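Local coordinates for type 2A phosphatase-associated protein 42 (Saccharomyces cerevisiae, PDB 2V0P) that inhibits the PP2A-like phosphatase SIT4 and binds PP2A catalytic subunits, acting in TOR signalling in response to nitrogen source, at residues T5-D10 against L43-A48; A48-L53 against L73-Y78; K105-S110 against E220-E225; G133-R138 against L143-A148. All blocks are in the same frame, centred on the assembly; numbering follows the deposited sequence.

Interaction 1 (T5-D10 against L43-A48); sequences TEQFND and LNLKTA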
# COMPACT_ATOMS: atom_id res chain seq x y z
N THR A 5 34.42 -7.53 18.33
CA THR A 5 34.21 -8.41 17.21
C THR A 5 33.40 -9.67 17.54
O THR A 5 32.58 -10.10 16.74
CB THR A 5 35.55 -8.82 16.51
OG1 THR A 5 35.99 -7.73 15.75
CG2 THR A 5 35.34 -9.95 15.58
N GLU A 6 33.68 -10.26 18.68
CA GLU A 6 33.04 -11.47 19.09
C GLU A 6 31.59 -11.14 19.40
O GLU A 6 30.71 -11.86 18.94
CB GLU A 6 33.70 -12.03 20.35
CG GLU A 6 34.89 -12.94 20.10
CD GLU A 6 35.69 -13.22 21.37
OE1 GLU A 6 36.94 -13.18 21.30
OE2 GLU A 6 35.08 -13.49 22.44
N GLN A 7 31.40 -10.03 20.12
CA GLN A 7 30.14 -9.51 20.45
C GLN A 7 29.27 -9.24 19.21
O GLN A 7 28.11 -9.66 19.18
CB GLN A 7 30.32 -8.26 21.27
CG GLN A 7 30.73 -8.58 22.75
CD GLN A 7 30.60 -7.39 23.65
OE1 GLN A 7 30.86 -6.27 23.23
NE2 GLN A 7 30.20 -7.61 24.88
N PHE A 8 29.82 -8.52 18.24
CA PHE A 8 29.17 -8.33 16.93
C PHE A 8 28.80 -9.57 16.21
O PHE A 8 27.61 -9.71 15.78
CB PHE A 8 29.93 -7.40 16.03
CG PHE A 8 29.03 -6.67 15.07
CD1 PHE A 8 27.69 -6.45 15.39
CD2 PHE A 8 29.50 -6.23 13.89
CE1 PHE A 8 26.86 -5.79 14.51
CE2 PHE A 8 28.68 -5.57 13.01
CZ PHE A 8 27.38 -5.34 13.31
N ASN A 9 29.77 -10.48 16.11
CA ASN A 9 29.56 -11.80 15.55
C ASN A 9 28.44 -12.61 16.21
O ASN A 9 27.66 -13.24 15.52
CB ASN A 9 30.87 -12.61 15.49
CG ASN A 9 31.88 -12.02 14.51
OD1 ASN A 9 31.58 -11.09 13.83
ND2 ASN A 9 33.09 -12.55 14.49
N ASP A 10 28.37 -12.59 17.54
CA ASP A 10 27.27 -13.26 18.25
C ASP A 10 25.92 -12.62 17.91
O ASP A 10 24.97 -13.32 17.69
CB ASP A 10 27.51 -13.29 19.76
CG ASP A 10 28.70 -14.12 20.15
OD1 ASP A 10 29.26 -14.83 19.28
OD2 ASP A 10 29.09 -14.08 21.35
N LEU A 43 23.00 -1.97 20.93
CA LEU A 43 23.01 -0.58 21.25
C LEU A 43 24.26 -0.35 22.14
O LEU A 43 24.95 0.62 22.00
CB LEU A 43 21.75 -0.22 22.02
CG LEU A 43 20.45 -0.07 21.20
CD1 LEU A 43 19.32 0.15 22.17
CD2 LEU A 43 20.58 1.08 20.28
N ASN A 44 24.50 -1.27 23.04
CA ASN A 44 25.64 -1.20 23.94
C ASN A 44 26.92 -1.25 23.15
O ASN A 44 27.84 -0.51 23.45
CB ASN A 44 25.54 -2.31 24.99
CG ASN A 44 24.65 -1.91 26.13
OD1 ASN A 44 24.37 -0.72 26.30
ND2 ASN A 44 24.22 -2.88 26.94
N LEU A 45 26.90 -2.05 22.07
CA LEU A 45 28.07 -2.23 21.18
C LEU A 45 28.39 -1.01 20.34
O LEU A 45 29.58 -0.55 20.28
CB LEU A 45 27.90 -3.49 20.36
CG LEU A 45 29.01 -3.99 19.47
CD1 LEU A 45 30.26 -4.26 20.32
CD2 LEU A 45 28.54 -5.24 18.76
N LYS A 46 27.34 -0.40 19.79
CA LYS A 46 27.50 0.86 19.15
C LYS A 46 28.19 1.89 20.02
O LYS A 46 29.10 2.55 19.57
CB LYS A 46 26.17 1.39 18.66
CG LYS A 46 26.32 2.68 17.96
CD LYS A 46 25.11 3.04 17.15
CE LYS A 46 25.18 4.51 16.79
NZ LYS A 46 24.24 4.82 15.67
N THR A 47 27.72 2.06 21.26
CA THR A 47 28.36 2.96 22.24
C THR A 47 29.85 2.63 22.49
O THR A 47 30.73 3.50 22.43
CB THR A 47 27.53 2.97 23.56
OG1 THR A 47 26.25 3.53 23.27
CG2 THR A 47 28.19 3.83 24.63
N ALA A 48 30.12 1.36 22.73
CA ALA A 48 31.45 0.85 22.91
C ALA A 48 32.37 1.18 21.70
O ALA A 48 33.46 1.74 21.89
CB ALA A 48 31.41 -0.63 23.20
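Leu45 reaches from helix 29-52 to helix 4-19 and meets Gln7 and Phe8 there. Its CB bond points at the other helix. CG lies anti to the backbone N (chi1 -174°), which carries the fork across the gap between the two backbones. CB and CG themselves serve as the stalk, and the two methyls do the touching. CD1 goes to the Gln7 side, where it lies 4.1 Å from Gln7 CB. CD2 goes to the Phe8 side and settles against the start of that residue. It is 3.6 Å from Phe8 N and also 3.6 Å from Phe8 CA. The same methyl packs on the aromatic side chain, 3.7 Å from Phe8 CD1. It comes to the ring obliquely, and the leucine lies nearly perpendicular to the phenylalanine side chain. The contact is van der Waals packing of the two methyls. Phe8 and Leu45 also have the nearest CA atoms of the two segments, 7.5 Å apart. An alanine here would probably open a gap beside Phe8 CB and the backbone of helix 4-19, leaving the ring less firmly held. Val4 and Ile11 also touch Leu45, so the leucine fits among several side chains of the first helix. The two segments run in roughly opposite directions, consistent with paired helices of a tetratricopeptide repeat-like fold. Phe8 also touches Leu42 of helix 29-52 and Val75 of helix 75-83. The N-terminal helix is thus packed against the second helix and, through Phe8, against the third.

Interaction 2 (A48-L53 against L73-Y78); sequences AIFDRL and LAVDYY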
# COMPACT_ATOMS: atom_id res chain seq x y z
N ALA A 48 30.12 1.36 22.73
CA ALA A 48 31.45 0.85 22.91
C ALA A 48 32.37 1.18 21.70
O ALA A 48 33.46 1.74 21.89
CB ALA A 48 31.41 -0.63 23.20
N ILE A 49 31.94 0.83 20.50
CA ILE A 49 32.70 1.07 19.26
C ILE A 49 32.73 2.53 18.84
O ILE A 49 33.79 3.08 18.74
CB ILE A 49 32.23 0.19 18.07
CG1 ILE A 49 32.23 -1.30 18.43
CG2 ILE A 49 33.08 0.44 16.83
CD1 ILE A 49 31.28 -2.08 17.56
N PHE A 50 31.59 3.15 18.54
CA PHE A 50 31.53 4.53 18.10
C PHE A 50 31.87 5.59 19.20
O PHE A 50 32.61 6.51 18.92
CB PHE A 50 30.15 4.88 17.53
CG PHE A 50 29.77 4.10 16.29
CD1 PHE A 50 29.81 2.73 16.28
CD2 PHE A 50 29.27 4.76 15.18
CE1 PHE A 50 29.42 2.00 15.16
CE2 PHE A 50 28.86 4.05 14.07
CZ PHE A 50 28.95 2.68 14.04
N ASP A 51 31.33 5.47 20.41
CA ASP A 51 31.57 6.50 21.45
C ASP A 51 32.88 6.34 22.24
O ASP A 51 33.66 7.30 22.39
CB ASP A 51 30.39 6.56 22.45
CG ASP A 51 29.15 7.20 21.86
OD1 ASP A 51 29.07 7.37 20.62
OD2 ASP A 51 28.24 7.55 22.65
N ARG A 52 33.10 5.13 22.75
CA ARG A 52 34.13 4.90 23.75
C ARG A 52 35.51 4.53 23.20
O ARG A 52 36.53 4.97 23.74
CB ARG A 52 33.64 3.88 24.79
CG ARG A 52 32.37 4.33 25.50
CD ARG A 52 32.38 3.95 26.97
NE ARG A 52 31.07 4.12 27.61
CZ ARG A 52 30.09 3.21 27.56
NH1 ARG A 52 30.26 2.07 26.88
NH2 ARG A 52 28.94 3.45 28.18
N LEU A 53 35.53 3.70 22.16
CA LEU A 53 36.74 3.51 21.32
C LEU A 53 36.79 4.61 20.30
O LEU A 53 37.87 4.95 19.79
CB LEU A 53 36.73 2.16 20.60
CG LEU A 53 36.84 0.86 21.42
CD1 LEU A 53 36.86 -0.33 20.50
CD2 LEU A 53 38.06 0.84 22.32
N LEU A 73 30.74 -0.77 10.56
CA LEU A 73 30.03 0.28 9.87
C LEU A 73 28.56 -0.24 9.67
O LEU A 73 27.64 0.53 9.43
CB LEU A 73 30.69 0.50 8.50
CG LEU A 73 32.03 1.28 8.46
CD1 LEU A 73 32.63 1.35 7.06
CD2 LEU A 73 31.90 2.69 9.04
N ALA A 74 28.38 -1.54 9.75
CA ALA A 74 26.97 -2.12 9.65
C ALA A 74 26.10 -2.20 10.95
O ALA A 74 24.96 -2.72 10.92
CB ALA A 74 26.98 -3.38 9.00
N VAL A 75 26.61 -1.70 12.05
CA VAL A 75 25.85 -1.74 13.29
C VAL A 75 24.45 -1.06 13.10
O VAL A 75 23.50 -1.63 13.45
CB VAL A 75 26.55 -1.16 14.51
CG1 VAL A 75 27.96 -1.74 14.71
CG2 VAL A 75 26.59 0.31 14.52
N ASP A 76 24.37 0.11 12.50
CA ASP A 76 23.07 0.71 12.28
C ASP A 76 22.18 -0.10 11.32
O ASP A 76 20.95 -0.06 11.48
CB ASP A 76 23.22 2.11 11.80
CG ASP A 76 23.87 3.00 12.82
OD1 ASP A 76 23.40 2.98 13.97
OD2 ASP A 76 24.84 3.69 12.45
N TYR A 77 22.78 -0.81 10.34
CA TYR A 77 22.03 -1.63 9.46
C TYR A 77 21.30 -2.72 10.30
O TYR A 77 20.10 -2.94 10.13
CB TYR A 77 22.86 -2.27 8.37
CG TYR A 77 22.21 -3.34 7.52
CD1 TYR A 77 21.21 -3.03 6.53
CD2 TYR A 77 22.59 -4.66 7.66
CE1 TYR A 77 20.66 -4.04 5.77
CE2 TYR A 77 22.03 -5.62 6.87
CZ TYR A 77 21.04 -5.26 5.92
OH TYR A 77 20.51 -6.20 5.17
N TYR A 78 22.06 -3.37 11.19
CA TYR A 78 21.55 -4.46 11.93
C TYR A 78 20.47 -3.93 12.97
O TYR A 78 19.53 -4.62 13.24
CB TYR A 78 22.72 -5.23 12.60
CG TYR A 78 23.30 -6.25 11.66
CD1 TYR A 78 24.49 -6.04 11.03
CD2 TYR A 78 22.58 -7.39 11.35
CE1 TYR A 78 24.99 -6.95 10.17
CE2 TYR A 78 23.06 -8.32 10.45
CZ TYR A 78 24.28 -8.08 9.88
OH TYR A 78 24.80 -9.00 9.00
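Phe50 and Val75 form a small, buried apolar contact between the C-terminal end of helix 29-52 and the first turn of helix 75-83. A long non-helical connection runs between the two helices, and this contact brings its ends together. The far end of the Phe50 ring does most of the touching. Its CE1 is 3.4 Å from Val75 CG2, and its CZ is equally near the same methyl. This is close packing, approached obliquely to the ring. With Val75 CG1 anti to the carbonyl carbon (chi1 -51°), CG2 falls between the backbone N and the carbonyl carbon and faces the ring. Val75 CG1 lies a little farther off, 4.0 Å from Phe50 CE1. It also reaches Ile49 CD1, at 4.4 Å. Helix 29-52 widens at 48-52 into a pi-type turn, closed by Leu53 N to Ala48 O at 2.9 Å. Leu117 of helix 93-120 also packs on Phe50. Asp76 borders the ring, with OD2 4.3 Å from Phe50 CE2. Its other oxygen, OD1, is in a salt bridge with Lys46, outside the two segments, and Lys46 also makes a cation-pi contact with Phe50. Between the segments themselves the chemistry is thus mainly hydrocarbon packing. Lys46 probably offsets the charge of the buried Asp76 carboxylate and favours its ionised form.

Interaction 3 (K105-S110 against E220-E225); sequences KKSVES and EQNLFE
Val108 and Ser107 of helix 93-120 meet Asn222 and Leu223 of helix 199-231. The valine uses its CG2 methyl. This atom rests 3.5 Å from Asn222 CB and 4.2 Å from Leu223 CD2. Val108 and Asn222 lie alongside with their ends pointing opposite ways, and Leu223 comes in crosswise. Next to them, Ser107 OG lies 2.9 Å from Asn222 ND2. The angle there is poor, and the pair does not count as a hydrogen bond. Ser107 spends its hydroxyl elsewhere: with OG anti to the backbone N (chi1 171°), it hydrogen-bonds to the carbonyl oxygen of Gly80. That bond ties helix 93-120 to helix 75-83. Asn222 is also touched by Leu104 and Phe111 of helix 93-120 and by Ser84, which help to place it. One residue before it, Gln221 NE2 donates to Glu225 OE1 over 2.7 Å, and OE1 accepts the bond with its anti lone pair. A zinc ion sits about 5 Å from the Leu223 side chain. The two helix segments run nearly antiparallel, at 153°, with axes 9.6 Å apart. Leu143 of helix 143-146 packs on Leu223, and Pro141 packs on Val108. Phe224 and Glu220 touch Leu161 of the second subunit, so this part of helix 199-231 has helix 93-120 and a neighbouring subunit about it.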
# COMPACT_ATOMS: atom_id res chain seq x y z
N LYS A 105 9.48 3.77 12.65
CA LYS A 105 10.15 5.06 12.60
C LYS A 105 11.64 4.90 13.00
O LYS A 105 12.56 5.32 12.28
CB LYS A 105 9.46 6.02 13.57
CG LYS A 105 9.99 7.41 13.54
CD LYS A 105 9.01 8.40 14.15
CE LYS A 105 9.17 9.79 13.53
NZ LYS A 105 8.77 9.85 12.07
N LYS A 106 11.82 4.27 14.14
CA LYS A 106 13.18 3.99 14.67
C LYS A 106 14.01 3.07 13.76
O LYS A 106 15.17 3.34 13.57
CB LYS A 106 13.08 3.39 16.07
CG LYS A 106 12.56 4.35 17.11
CD LYS A 106 13.38 5.64 17.17
CE LYS A 106 13.33 6.23 18.57
NZ LYS A 106 13.57 7.71 18.56
N SER A 107 13.42 2.01 13.21
CA SER A 107 14.05 1.19 12.20
C SER A 107 14.57 2.04 11.01
O SER A 107 15.76 1.98 10.70
CB SER A 107 13.09 0.12 11.71
OG SER A 107 13.63 -0.54 10.58
N VAL A 108 13.67 2.81 10.37
CA VAL A 108 14.03 3.73 9.32
C VAL A 108 15.13 4.73 9.72
O VAL A 108 16.07 4.92 8.95
CB VAL A 108 12.80 4.40 8.67
CG1 VAL A 108 13.21 5.47 7.69
CG2 VAL A 108 11.88 3.31 8.01
N GLU A 109 15.06 5.32 10.93
CA GLU A 109 16.11 6.19 11.38
C GLU A 109 17.47 5.44 11.38
O GLU A 109 18.42 6.01 10.88
CB GLU A 109 15.83 6.78 12.75
CG GLU A 109 16.68 7.93 13.13
CD GLU A 109 16.11 8.70 14.31
OE1 GLU A 109 14.87 8.66 14.52
OE2 GLU A 109 16.91 9.35 15.04
N SER A 110 17.52 4.25 11.95
CA SER A 110 18.74 3.46 11.98
C SER A 110 19.24 3.21 10.55
O SER A 110 20.42 3.34 10.28
CB SER A 110 18.59 2.14 12.71
OG SER A 110 18.55 2.33 14.07
N GLU A 220 11.70 1.29 2.16
CA GLU A 220 10.39 1.39 1.37
C GLU A 220 9.28 0.62 2.10
O GLU A 220 8.15 1.17 2.34
CB GLU A 220 10.59 0.87 -0.06
CG GLU A 220 9.48 1.31 -1.02
CD GLU A 220 9.36 0.44 -2.25
OE1 GLU A 220 10.02 -0.62 -2.36
OE2 GLU A 220 8.58 0.81 -3.12
N GLN A 221 9.59 -0.60 2.49
CA GLN A 221 8.65 -1.49 3.11
C GLN A 221 8.22 -0.87 4.42
O GLN A 221 7.07 -0.82 4.67
CB GLN A 221 9.24 -2.85 3.33
CG GLN A 221 8.54 -3.68 4.35
CD GLN A 221 7.14 -4.12 3.89
OE1 GLN A 221 6.92 -4.40 2.72
NE2 GLN A 221 6.21 -4.20 4.83
N ASN A 222 9.16 -0.34 5.21
CA ASN A 222 8.76 0.23 6.49
C ASN A 222 7.95 1.54 6.39
O ASN A 222 7.09 1.81 7.19
CB ASN A 222 10.00 0.36 7.42
CG ASN A 222 10.60 -0.98 7.82
OD1 ASN A 222 10.09 -2.03 7.50
ND2 ASN A 222 11.72 -0.93 8.47
N LEU A 223 8.24 2.37 5.42
CA LEU A 223 7.54 3.57 5.24
C LEU A 223 6.10 3.25 4.77
O LEU A 223 5.21 3.74 5.33
CB LEU A 223 8.25 4.44 4.20
CG LEU A 223 9.51 5.12 4.76
CD1 LEU A 223 10.06 6.10 3.71
CD2 LEU A 223 9.20 5.83 6.03
N PHE A 224 5.96 2.34 3.84
CA PHE A 224 4.64 1.93 3.35
C PHE A 224 3.82 1.27 4.45
O PHE A 224 2.66 1.64 4.66
CB PHE A 224 4.79 0.95 2.24
CG PHE A 224 3.49 0.68 1.55
CD1 PHE A 224 2.91 1.66 0.79
CD2 PHE A 224 2.82 -0.52 1.74
CE1 PHE A 224 1.67 1.43 0.12
CE2 PHE A 224 1.58 -0.75 1.10
CZ PHE A 224 1.04 0.21 0.29
N GLU A 225 4.44 0.30 5.14
CA GLU A 225 3.83 -0.40 6.25
C GLU A 225 3.42 0.60 7.31
O GLU A 225 2.26 0.57 7.75
CB GLU A 225 4.76 -1.46 6.82
CG GLU A 225 4.11 -2.50 7.73
CD GLU A 225 5.16 -3.45 8.30
OE1 GLU A 225 6.03 -3.90 7.53
OE2 GLU A 225 5.13 -3.74 9.52

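Interaction 4 (G133-R138 against L143-A148); sequences GNFKDR and LSELYA
Asn134 and Glu145 mark the closest backbone approach, 5.5 Å between CA atoms, where the loop after helix 126-133 passes the short, weakly bonded helix 143-146. The Glu145 chain extends beyond CG and delivers its carboxylate to this loop. Two donors of one residue grip OE2. Lys136 N reaches it in a nearly straight bond of 3.0 Å (170°), from above the carboxylate plane. Lys136 NZ forms a salt bridge with Glu145 OE2 at 2.7 Å, on the anti lone pair. The lysine chain bends at chi3 and chi4, which folds its ammonium group back to the oxygen its own backbone holds. Glu145 OE1 lies at the edge of the Phe135 ring, 3.6 Å from CD1, and accepts from Gln142 N. A water that accepts from Asp137 N lies close by. A glutamine in place of Glu145 would probably leave the Lys136 ammonium without its opposite charge and weaken the hold on the loop. Leu146 CD1 meets the edge of the Phe135 ring near its plane, 3.7 Å from CZ. Beyond, Phe135 touches Ile112 of helix 93-120, Leu146 touches Lys131 of helix 126-133, and Leu143 packs on helix 199-231.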
# COMPACT_ATOMS: atom_id res chain seq x y z
N GLY A 133 19.76 11.34 -0.82
CA GLY A 133 19.73 12.76 -1.04
C GLY A 133 18.34 13.33 -1.27
O GLY A 133 18.10 14.48 -0.99
N ASN A 134 17.43 12.52 -1.79
CA ASN A 134 16.09 13.02 -2.09
C ASN A 134 15.22 13.35 -0.86
O ASN A 134 14.14 13.94 -1.01
CB ASN A 134 15.37 12.06 -3.05
CG ASN A 134 15.97 12.04 -4.45
OD1 ASN A 134 16.54 13.03 -4.92
ND2 ASN A 134 15.83 10.92 -5.13
N PHE A 135 15.68 12.97 0.34
CA PHE A 135 14.95 13.28 1.55
C PHE A 135 15.17 14.73 1.88
O PHE A 135 16.30 15.13 2.17
CB PHE A 135 15.38 12.40 2.72
CG PHE A 135 15.30 10.92 2.44
CD1 PHE A 135 14.25 10.39 1.73
CD2 PHE A 135 16.28 10.07 2.91
CE1 PHE A 135 14.18 9.03 1.47
CE2 PHE A 135 16.21 8.71 2.67
CZ PHE A 135 15.16 8.19 1.95
N LYS A 136 14.11 15.54 1.82
CA LYS A 136 14.21 16.94 2.19
C LYS A 136 14.49 17.03 3.69
O LYS A 136 15.28 17.86 4.12
CB LYS A 136 12.95 17.72 1.79
CG LYS A 136 12.84 17.94 0.27
CD LYS A 136 11.69 18.88 -0.17
CE LYS A 136 10.30 18.20 -0.12
NZ LYS A 136 10.29 16.78 -0.63
N ASP A 137 13.84 16.15 4.45
CA ASP A 137 14.05 16.03 5.89
C ASP A 137 14.52 14.62 6.21
O ASP A 137 13.74 13.66 6.26
CB ASP A 137 12.76 16.34 6.67
CG ASP A 137 12.98 16.43 8.19
OD1 ASP A 137 14.06 16.00 8.69
OD2 ASP A 137 12.07 16.94 8.89
N ARG A 138 15.83 14.51 6.44
CA ARG A 138 16.46 13.24 6.74
C ARG A 138 15.73 12.50 7.85
O ARG A 138 15.67 11.30 7.82
CB ARG A 138 17.95 13.48 7.08
CG ARG A 138 18.73 12.29 7.54
CD ARG A 138 19.01 12.39 9.01
NE ARG A 138 20.35 11.90 9.34
CZ ARG A 138 20.59 10.75 9.97
NH1 ARG A 138 19.58 9.95 10.35
NH2 ARG A 138 21.84 10.41 10.21
N LEU A 143 8.16 8.30 1.38
CA LEU A 143 8.10 7.29 0.32
C LEU A 143 7.94 7.95 -1.04
O LEU A 143 8.34 7.41 -2.06
CB LEU A 143 6.97 6.31 0.63
CG LEU A 143 6.80 4.97 -0.05
CD1 LEU A 143 7.96 4.10 0.13
CD2 LEU A 143 5.56 4.31 0.56
N SER A 144 7.38 9.15 -1.04
CA SER A 144 7.30 9.93 -2.26
C SER A 144 8.63 10.52 -2.75
O SER A 144 8.69 11.04 -3.85
CB SER A 144 6.22 11.02 -2.14
OG SER A 144 6.14 11.53 -0.81
N GLU A 145 9.69 10.45 -1.92
CA GLU A 145 11.03 10.98 -2.23
C GLU A 145 12.02 9.90 -2.66
O GLU A 145 13.12 10.17 -3.18
CB GLU A 145 11.60 11.72 -1.01
CG GLU A 145 10.78 12.93 -0.57
CD GLU A 145 11.27 13.53 0.72
OE1 GLU A 145 11.56 12.78 1.67
OE2 GLU A 145 11.38 14.76 0.79
N LEU A 146 11.65 8.68 -2.42
CA LEU A 146 12.47 7.55 -2.67
C LEU A 146 12.39 7.09 -4.13
O LEU A 146 13.39 6.67 -4.72
CB LEU A 146 12.02 6.47 -1.72
CG LEU A 146 12.84 5.29 -1.36
CD1 LEU A 146 14.14 5.64 -0.57
CD2 LEU A 146 11.91 4.42 -0.56
N TYR A 147 11.19 7.17 -4.70
CA TYR A 147 10.92 6.86 -6.10
C TYR A 147 9.90 7.86 -6.59
O TYR A 147 9.11 8.39 -5.80
CB TYR A 147 10.35 5.46 -6.27
CG TYR A 147 11.24 4.30 -5.86
CD1 TYR A 147 10.98 3.58 -4.72
CD2 TYR A 147 12.30 3.91 -6.66
CE1 TYR A 147 11.75 2.52 -4.34
CE2 TYR A 147 13.11 2.85 -6.30
CZ TYR A 147 12.84 2.17 -5.15
OH TYR A 147 13.61 1.11 -4.86
N ALA A 148 9.90 8.13 -7.90
CA ALA A 148 8.78 8.84 -8.52
C ALA A 148 7.52 8.00 -8.32
O ALA A 148 7.60 6.77 -8.35
CB ALA A 148 9.07 9.05 -9.99
O HOH W 1 11.67 14.58 3.92

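The four contacts follow one another along an all-helical N-terminal domain, except that interaction 4 falls between the two segments of interaction 3. Interactions 1 and 2 have centres about 7 Å apart, share Ala48 and both use helix 29-52. Together they join the first three helices. Interaction 2 touches interaction 3 where Asp76 CB of helix 75-83 packs on Ser110 O of helix 93-120, the next helix in the chain. Interactions 3 and 4 have centres about 13 Å apart and meet through Leu143. Interactions 1 and 4, centres about 31 Å apart, lie on opposite sides of the chain's centre. Successive contacts thus run through a tetratricopeptide repeat-like helical array, the N-terminal part of a phosphatase-binding protein.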